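Local coordinates for protein EmGH1 (Erythrobacter marinus, PDB 5Z87) that probably hydrolyses beta-glucosidic bonds as a glycoside hydrolase family 3 enzyme, and may also act on xylosides and arabinofuranosides, at residues 462-465 with 466-469. Residues are numbered along the deposited sequence; the frame is centred on the assembly and turned at random.
Sequences ALEG and LQAY
Leu-463 and Gln-467 meet one turn apart in the first turns of helix 462-473, the crossover helix of a beta-alpha-beta unit between parallel strands 436-440 and 476-480 in the C-terminal domain. Four successive i to i+4 backbone bonds build these turns. The shortest of the four, nearly straight, runs 2.7 Å from Gln-467 N to Leu-463 O. The bond from Tyr-469 N to Gly-465 O is longer, at 3.1 Å. The pair lies on the helix flank beside strand 476-480, where both side chains touch Val-477. Gln-467 CG stands anti to the carbonyl carbon (chi1 -75°), and the chain, extended beyond CG, runs back past Leu-463 O toward the preceding turn. There Gln-467 NE2 lies against the branch point and both methyls of Leu-463, 3.6 Å from CG. Gln-467 OE1 lies 3.5 Å from Glu-464 CA. Leu-463 also packs on Val-439 and Tyr-479. Cutting Leu-463 back to an alanine would remove CG and both methyls and would probably open a gap against Val-477 and Tyr-479 and leave the Gln-467 amide freer to turn. Leu-466 touches Met-437 and Val-439, while Tyr-469 stacks on Phe-616 and its OH is hydrogen-bonded to Asp-618 OD2. Backbone bonds thus hold the turn, and the Leu-463 to Gln-467 side-chain contact adds only van der Waals packing.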
loop_
_atom_site.group_PDB
_atom_site.type_symbol
_atom_site.label_atom_id
_atom_site.label_comp_id
_atom_site.label_asym_id
_atom_site.label_seq_id
_atom_site.Cartn_x
_atom_site.Cartn_y
_atom_site.Cartn_z
ATOM N N ALA A 462 29.287 -12.153 17.405
ATOM C CA ALA A 462 28.630 -12.969 18.421
ATOM C C ALA A 462 29.550 -14.093 18.892
ATOM O O ALA A 462 29.709 -14.314 20.098
ATOM C CB ALA A 462 27.311 -13.530 17.873
ATOM N N LEU A 463 30.195 -14.786 17.946
ATOM C CA LEU A 463 31.148 -15.846 18.286
ATOM C C LEU A 463 32.251 -15.330 19.205
ATOM O O LEU A 463 32.469 -15.857 20.303
ATOM C CB LEU A 463 31.758 -16.425 17.009
ATOM C CG LEU A 463 32.857 -17.462 17.231
ATOM C CD1 LEU A 463 32.248 -18.751 17.817
ATOM C CD2 LEU A 463 33.632 -17.744 15.945
ATOM N N GLU A 464 32.953 -14.285 18.765
ATOM C CA GLU A 464 34.039 -13.719 19.557
ATOM C C GLU A 464 33.561 -13.287 20.935
ATOM O O GLU A 464 34.258 -13.488 21.938
ATOM C CB GLU A 464 34.659 -12.538 18.810
ATOM C CG GLU A 464 35.946 -12.036 19.440
ATOM C CD GLU A 464 36.434 -10.735 18.828
ATOM O OE1 GLU A 464 36.583 -10.666 17.579
ATOM O OE2 GLU A 464 36.652 -9.779 19.605
ATOM N N GLY A 465 32.375 -12.685 21.011
ATOM C CA GLY A 465 31.865 -12.271 22.306
ATOM C C GLY A 465 31.610 -13.449 23.225
ATOM O O GLY A 465 31.869 -13.379 24.429
ATOM N N LEU A 466 31.115 -14.548 22.667
ATOM C CA LEU A 466 30.864 -15.742 23.463
ATOM C C LEU A 466 32.159 -16.483 23.804
ATOM O O LEU A 466 32.300 -17.013 24.914
ATOM C CB LEU A 466 29.881 -16.646 22.721
ATOM C CG LEU A 466 28.425 -16.219 22.920
ATOM C CD1 LEU A 466 27.512 -16.992 21.985
ATOM C CD2 LEU A 466 27.992 -16.384 24.387
ATOM N N GLN A 467 33.121 -16.524 22.873
ATOM C CA GLN A 467 34.425 -17.106 23.184
ATOM C C GLN A 467 35.076 -16.395 24.363
ATOM O O GLN A 467 35.591 -17.038 25.285
ATOM C CB GLN A 467 35.338 -17.039 21.969
ATOM C CG GLN A 467 35.030 -18.043 20.883
ATOM C CD GLN A 467 35.757 -17.683 19.595
ATOM O OE1 GLN A 467 36.144 -16.529 19.396
ATOM N NE2 GLN A 467 35.946 -18.659 18.721
ATOM N N ALA A 468 35.062 -15.061 24.352
ATOM C CA ALA A 468 35.662 -14.313 25.451
ATOM C C ALA A 468 34.919 -14.550 26.751
ATOM O O ALA A 468 35.538 -14.562 27.820
ATOM C CB ALA A 468 35.688 -12.822 25.132
ATOM N N TYR A 469 33.598 -14.731 26.680
ATOM C CA TYR A 469 32.829 -15.027 27.880
ATOM C C TYR A 469 33.146 -16.423 28.405
ATOM O O TYR A 469 33.270 -16.625 29.618
ATOM C CB TYR A 469 31.334 -14.889 27.597
ATOM C CG TYR A 469 30.532 -14.736 28.860
ATOM C CD1 TYR A 469 30.140 -15.850 29.591
ATOM C CD2 TYR A 469 30.181 -13.479 29.339
ATOM C CE1 TYR A 469 29.417 -15.716 30.759
ATOM C CE2 TYR A 469 29.449 -13.337 30.501
ATOM C CZ TYR A 469 29.081 -14.465 31.212
ATOM O OH TYR A 469 28.361 -14.347 32.377
#